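Local structure of transcriptional regulator I2 (Pseudomonas fluorescens A506, 4MO7) at residues V80-I85 with L144-V149; S183-W188 with E198-E203. The protein is a superantigen associated with Crohn's disease, built as a TetR-family regulator that probably binds DNA through its N-terminal helix-turn-helix. One frame throughout, in Å; residues are numbered along the deposited sequence.

Contact 1: V80-I85 with L144-V149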
loop_
_atom_site.group_PDB
_atom_site.type_symbol
_atom_site.label_atom_id
_atom_site.label_comp_id
_atom_site.label_asym_id
_atom_site.label_seq_id
_atom_site.Cartn_x
_atom_site.Cartn_y
_atom_site.Cartn_z
ATOM N N VAL A 80 -7.164 12.556 -20.021
ATOM C CA VAL A 80 -5.854 11.843 -19.959
ATOM C C VAL A 80 -6.027 10.622 -19.073
ATOM O O VAL A 80 -5.598 9.507 -19.405
ATOM C CB VAL A 80 -4.771 12.761 -19.392
ATOM C CG1 VAL A 80 -3.502 12.023 -18.999
ATOM C CG2 VAL A 80 -4.471 13.863 -20.423
ATOM N N MET A 81 -6.679 10.804 -17.934
ATOM C CA MET A 81 -6.829 9.678 -17.020
ATOM C C MET A 81 -7.790 8.633 -17.582
ATOM O O MET A 81 -7.563 7.423 -17.448
ATOM C CB MET A 81 -7.288 10.173 -15.663
ATOM C CG MET A 81 -6.267 11.111 -14.997
ATOM S SD MET A 81 -6.816 11.298 -13.284
ATOM C CE MET A 81 -5.720 12.563 -12.686
ATOM N N GLU A 82 -8.863 9.075 -18.215
ATOM C CA GLU A 82 -9.795 8.119 -18.818
ATOM C C GLU A 82 -9.108 7.299 -19.905
ATOM O O GLU A 82 -9.282 6.070 -20.002
ATOM C CB GLU A 82 -11.009 8.847 -19.396
ATOM C CG GLU A 82 -12.011 9.339 -18.350
ATOM C CD GLU A 82 -13.198 10.022 -19.037
ATOM O OE1 GLU A 82 -14.252 10.176 -18.409
ATOM O OE2 GLU A 82 -13.067 10.411 -20.215
ATOM N N GLU A 83 -8.338 7.975 -20.753
ATOM C CA GLU A 83 -7.620 7.254 -21.821
ATOM C C GLU A 83 -6.725 6.173 -21.273
ATOM O O GLU A 83 -6.652 5.084 -21.851
ATOM C CB GLU A 83 -6.688 8.191 -22.606
ATOM C CG GLU A 83 -7.349 9.029 -23.645
ATOM C CD GLU A 83 -8.127 8.191 -24.624
ATOM O OE1 GLU A 83 -7.498 7.446 -25.417
ATOM O OE2 GLU A 83 -9.374 8.265 -24.576
ATOM N N THR A 84 -6.006 6.467 -20.195
ATOM C CA THR A 84 -5.098 5.471 -19.612
ATOM C C THR A 84 -5.833 4.268 -19.105
ATOM O O THR A 84 -5.368 3.127 -19.281
ATOM C CB THR A 84 -4.298 6.037 -18.415
ATOM O OG1 THR A 84 -3.718 7.280 -18.800
ATOM C CG2 THR A 84 -3.182 5.055 -17.987
ATOM N N ILE A 85 -6.960 4.495 -18.433
ATOM C CA ILE A 85 -7.704 3.379 -17.935
ATOM C C ILE A 85 -8.373 2.585 -19.042
ATOM O O ILE A 85 -8.398 1.341 -18.968
ATOM C CB ILE A 85 -8.740 3.781 -16.882
ATOM C CG1 ILE A 85 -8.035 4.357 -15.640
ATOM C CG2 ILE A 85 -9.482 2.535 -16.374
ATOM C CD1 ILE A 85 -9.036 4.886 -14.622
ATOM N N LEU A 144 -13.630 7.174 -11.948
ATOM C CA LEU A 144 -14.007 6.064 -11.082
ATOM C C LEU A 144 -15.001 5.080 -11.707
ATOM O O LEU A 144 -14.959 3.888 -11.411
ATOM C CB LEU A 144 -14.521 6.570 -9.712
ATOM C CG LEU A 144 -13.466 7.206 -8.782
ATOM C CD1 LEU A 144 -14.139 7.865 -7.537
ATOM C CD2 LEU A 144 -12.383 6.213 -8.331
ATOM N N ALA A 145 -15.903 5.567 -12.539
ATOM C CA ALA A 145 -16.710 4.681 -13.364
ATOM C C ALA A 145 -15.908 3.718 -14.223
ATOM O O ALA A 145 -16.298 2.547 -14.343
ATOM C CB ALA A 145 -17.675 5.456 -14.222
ATOM N N LEU A 146 -14.808 4.187 -14.834
ATOM C CA LEU A 146 -13.938 3.292 -15.606
ATOM C C LEU A 146 -13.240 2.298 -14.692
ATOM O O LEU A 146 -13.018 1.134 -15.080
ATOM C CB LEU A 146 -12.873 4.075 -16.368
ATOM C CG LEU A 146 -13.512 5.003 -17.396
ATOM C CD1 LEU A 146 -12.433 5.708 -18.189
ATOM C CD2 LEU A 146 -14.372 4.197 -18.357
ATOM N N ARG A 147 -12.813 2.761 -13.523
ATOM C CA ARG A 147 -12.157 1.838 -12.569
ATOM C C ARG A 147 -13.152 0.733 -12.183
ATOM O O ARG A 147 -12.754 -0.404 -11.992
ATOM C CB ARG A 147 -11.753 2.586 -11.308
ATOM C CG ARG A 147 -11.363 1.680 -10.180
ATOM C CD ARG A 147 -10.040 1.051 -10.458
ATOM N NE ARG A 147 -9.372 0.756 -9.201
ATOM C CZ ARG A 147 -8.389 -0.120 -9.082
ATOM N NH1 ARG A 147 -7.975 -0.784 -10.152
ATOM N NH2 ARG A 147 -7.821 -0.333 -7.898
ATOM N N ASP A 148 -14.437 1.071 -12.088
ATOM C CA ASP A 148 -15.453 0.070 -11.730
ATOM C C ASP A 148 -15.448 -1.053 -12.743
ATOM O O ASP A 148 -15.493 -2.240 -12.354
ATOM C CB ASP A 148 -16.863 0.703 -11.678
ATOM C CG ASP A 148 -17.911 -0.239 -11.126
ATOM O OD1 ASP A 148 -17.585 -1.070 -10.259
ATOM O OD2 ASP A 148 -19.092 -0.121 -11.528
ATOM N N VAL A 149 -15.413 -0.700 -14.026
ATOM C CA VAL A 149 -15.429 -1.707 -15.122
ATOM C C VAL A 149 -14.179 -2.582 -15.052
ATOM O O VAL A 149 -14.237 -3.832 -15.237
ATOM C CB VAL A 149 -15.520 -1.024 -16.474
ATOM C CG1 VAL A 149 -15.306 -2.007 -17.572
ATOM C CG2 VAL A 149 -16.916 -0.334 -16.593
#
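Two long helices of the all-helical TetR-type fold, 73-97 and 137-163, run side by side here, and Leu146 of the second packs between Glu82 and Ile85 of the first. The short segments are almost parallel, at 7° with their axes 9.7 Å apart. Ile85 and Leu146 come level, with CA atoms 6.7 Å from each other. Leu146 is the centre of the contact and uses two parts of its side chain. With CG anti to the carbonyl carbon (chi1 -63°) and CD1 extended beyond it (chi2 -177°), CD1 reaches the backbone of the facing helix, 3.6 Å from Glu82 CA. The same methyl rests on the aliphatic base of Glu82, CD1 lying 3.7 Å from CB and as near to CG, the two side chains crossing at about a right angle. Nearer its root, Leu146 CB meets Ile85 CG2 at 3.7 Å. That branch of Ile85 is anti to its own backbone N and leans obliquely across the leucine, also coming 4.0 Å from Leu146 O. Arg147 takes a marginal part through its backbone N, 4.4 Å from Ile85 CG2, while its guanidinium group leads away to a salt bridge with Glu151. The carboxylate of Glu82 is likewise engaged elsewhere, by Arg78 one turn earlier, and its CB and CG serve as apolar surface. Leu128 of helix 122-130 and Val143 also touch Ile85, which is buried, while His86 touches Leu146, which is only partly covered. Methyl and methylene groups therefore make the join between these segments, by van der Waals packing, while the charged ends of Glu82 and Arg147 pair within their own helices.

Contact 2: S183-W188 with E198-E203; sequences SWTTTW and EELAEE
Leu200 CG stands anti to the backbone N (chi1 -177°), directed away from helix 197-208, and the branch beyond it spreads one methyl to Thr185 and one to Trp188; Trp188 CG lies between its own backbone N and carbonyl carbon (chi1 65°), and the far end of the indole meets the leucine. CD1 comes close to the six-membered ring of Trp188, 3.4 Å from CH2 and 3.8 Å from CZ2, on an oblique approach. CD2 meets Thr185 tip to tip, 3.9 Å from CG2. Thr185 OG1 is hydrogen-bonded to Leu182 O, and the same rotamer (chi1 63°) puts CG2 anti to the carbonyl carbon, facing the leucine. Within the turn, Trp184 O accepts from both Thr187 N and Thr187 OG1, the hydroxyl bond measuring 2.8 Å, and Thr187 OG1 lies above one face of the Trp184 ring, toward its rim. The buried contact thus ties the turn between helices 171-183 and 189-192 to helix 197-208. Leu114 of helix 114-117 packs on both Thr185 and Leu200, while Arg176 and Phe177 of the second subunit touch Trp188 and Leu200, placing this cluster at the dimer interface.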
loop_
_atom_site.group_PDB
_atom_site.type_symbol
_atom_site.label_atom_id
_atom_site.label_comp_id
_atom_site.label_asym_id
_atom_site.label_seq_id
_atom_site.Cartn_x
_atom_site.Cartn_y
_atom_site.Cartn_z
ATOM N N SER A 183 0.193 -3.629 -5.462
ATOM C CA SER A 183 0.530 -2.198 -5.400
ATOM C C SER A 183 1.831 -1.974 -4.617
ATOM O O SER A 183 2.676 -1.143 -4.973
ATOM C CB SER A 183 -0.605 -1.424 -4.738
ATOM O OG SER A 183 -0.262 -0.062 -4.717
ATOM N N TRP A 184 1.986 -2.750 -3.564
ATOM C CA TRP A 184 3.124 -2.594 -2.646
ATOM C C TRP A 184 4.449 -2.947 -3.297
ATOM O O TRP A 184 5.515 -2.592 -2.736
ATOM C CB TRP A 184 2.907 -3.514 -1.435
ATOM C CG TRP A 184 3.880 -3.405 -0.319
ATOM C CD1 TRP A 184 4.892 -4.341 0.028
ATOM C CD2 TRP A 184 4.017 -2.328 0.617
ATOM N NE1 TRP A 184 5.595 -3.875 1.124
ATOM C CE2 TRP A 184 5.071 -2.665 1.508
ATOM C CE3 TRP A 184 3.310 -1.141 0.837
ATOM C CZ2 TRP A 184 5.435 -1.835 2.573
ATOM C CZ3 TRP A 184 3.699 -0.305 1.877
ATOM C CH2 TRP A 184 4.749 -0.662 2.734
ATOM N N THR A 185 4.399 -3.630 -4.438
ATOM C CA THR A 185 5.621 -4.078 -5.122
ATOM C C THR A 185 6.476 -2.860 -5.540
ATOM O O THR A 185 7.681 -3.014 -5.724
ATOM C CB THR A 185 5.443 -5.038 -6.307
ATOM O OG1 THR A 185 4.713 -4.423 -7.341
ATOM C CG2 THR A 185 4.703 -6.311 -5.923
ATOM N N THR A 186 5.866 -1.692 -5.702
ATOM C CA THR A 186 6.643 -0.473 -6.036
ATOM C C THR A 186 7.681 -0.146 -4.957
ATOM O O THR A 186 8.682 0.537 -5.251
ATOM C CB THR A 186 5.757 0.783 -6.194
ATOM O OG1 THR A 186 5.126 1.086 -4.942
ATOM C CG2 THR A 186 4.687 0.529 -7.237
ATOM N N THR A 187 7.445 -0.607 -3.726
ATOM C CA THR A 187 8.320 -0.227 -2.611
ATOM C C THR A 187 9.564 -1.122 -2.533
ATOM O O THR A 187 10.520 -0.807 -1.810
ATOM C CB THR A 187 7.601 -0.257 -1.233
ATOM O OG1 THR A 187 7.355 -1.616 -0.838
ATOM C CG2 THR A 187 6.263 0.484 -1.299
ATOM N N TRP A 188 9.564 -2.235 -3.262
ATOM C CA TRP A 188 10.640 -3.192 -3.096
ATOM C C TRP A 188 11.157 -3.874 -4.351
ATOM O O TRP A 188 12.237 -4.453 -4.283
ATOM C CB TRP A 188 10.263 -4.252 -2.046
ATOM C CG TRP A 188 9.096 -5.149 -2.451
ATOM C CD1 TRP A 188 7.773 -4.966 -2.135
ATOM C CD2 TRP A 188 9.176 -6.371 -3.189
ATOM N NE1 TRP A 188 7.021 -5.993 -2.688
ATOM C CE2 TRP A 188 7.868 -6.884 -3.300
ATOM C CE3 TRP A 188 10.239 -7.105 -3.744
ATOM C CZ2 TRP A 188 7.584 -8.104 -3.936
ATOM C CZ3 TRP A 188 9.954 -8.298 -4.402
ATOM C CH2 TRP A 188 8.626 -8.783 -4.499
ATOM N N GLU A 198 7.798 -10.956 -14.903
ATOM C CA GLU A 198 7.108 -12.208 -15.129
ATOM C C GLU A 198 7.257 -13.174 -13.934
ATOM O O GLU A 198 6.312 -13.870 -13.545
ATOM C CB GLU A 198 7.608 -12.873 -16.417
ATOM C CG GLU A 198 6.824 -14.127 -16.787
ATOM C CD GLU A 198 5.365 -13.838 -17.236
ATOM O OE1 GLU A 198 5.068 -12.671 -17.591
ATOM O OE2 GLU A 198 4.529 -14.781 -17.250
ATOM N N GLU A 199 8.446 -13.260 -13.372
ATOM C CA GLU A 199 8.649 -14.093 -12.189
ATOM C C GLU A 199 7.822 -13.595 -11.016
ATOM O O GLU A 199 7.239 -14.391 -10.280
ATOM C CB GLU A 199 10.124 -14.120 -11.840
ATOM C CG GLU A 199 10.878 -14.976 -12.865
ATOM C CD GLU A 199 12.398 -14.803 -12.761
ATOM O OE1 GLU A 199 12.858 -13.896 -12.042
ATOM O OE2 GLU A 199 13.134 -15.569 -13.421
ATOM N N LEU A 200 7.770 -12.265 -10.862
ATOM C CA LEU A 200 6.943 -11.651 -9.804
ATOM C C LEU A 200 5.461 -12.030 -9.990
ATOM O O LEU A 200 4.758 -12.395 -9.028
ATOM C CB LEU A 200 7.137 -10.127 -9.821
ATOM C CG LEU A 200 6.412 -9.305 -8.736
ATOM C CD1 LEU A 200 6.934 -9.656 -7.310
ATOM C CD2 LEU A 200 6.521 -7.813 -9.008
ATOM N N ALA A 201 4.986 -11.963 -11.233
ATOM C CA ALA A 201 3.574 -12.303 -11.525
ATOM C C ALA A 201 3.314 -13.784 -11.221
ATOM O O ALA A 201 2.293 -14.141 -10.668
ATOM C CB ALA A 201 3.243 -11.963 -13.025
ATOM N N GLU A 202 4.251 -14.655 -11.594
ATOM C CA GLU A 202 4.168 -16.073 -11.262
ATOM C C GLU A 202 4.118 -16.339 -9.771
ATOM O O GLU A 202 3.352 -17.198 -9.337
ATOM C CB GLU A 202 5.388 -16.819 -11.901
ATOM C CG GLU A 202 5.259 -16.802 -13.467
ATOM C CD GLU A 202 6.364 -17.571 -14.208
ATOM O OE1 GLU A 202 7.398 -17.915 -13.596
ATOM O OE2 GLU A 202 6.191 -17.826 -15.419
ATOM N N GLU A 203 4.895 -15.600 -8.997
ATOM C CA GLU A 203 4.886 -15.757 -7.544
ATOM C C GLU A 203 3.542 -15.284 -7.034
ATOM O O GLU A 203 2.980 -15.939 -6.173
ATOM C CB GLU A 203 5.994 -14.971 -6.862
ATOM C CG GLU A 203 7.353 -15.562 -6.977
ATOM C CD GLU A 203 7.516 -16.855 -6.155
ATOM O OE1 GLU A 203 6.895 -17.000 -5.050
ATOM O OE2 GLU A 203 8.295 -17.711 -6.644
#

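Overall arrangement
From the N terminus, the chain passes the predicted DNA-binding helices and enters helix 73-97, where contact 1 opens. Helices 102-110, 114-117 and 122-130 follow before helix 137-163 comes to lie alongside in nearly the same direction and closes the loop. Contact 2 opens after helix 171-183 and closes over nine residues that include the short helix 189-192. The two loops follow in series, neither nesting nor crossing. The centres of contacts 1 and 2 are 23 Å apart, and the nearest atoms of contacts 1 and 2 about 8 Å apart. Contact 1 joins two long helices close to the spatial centre of the subunit; contact 2 joins the turn after helix 171-183 to the last helix, 197-208, where the second subunit also touches.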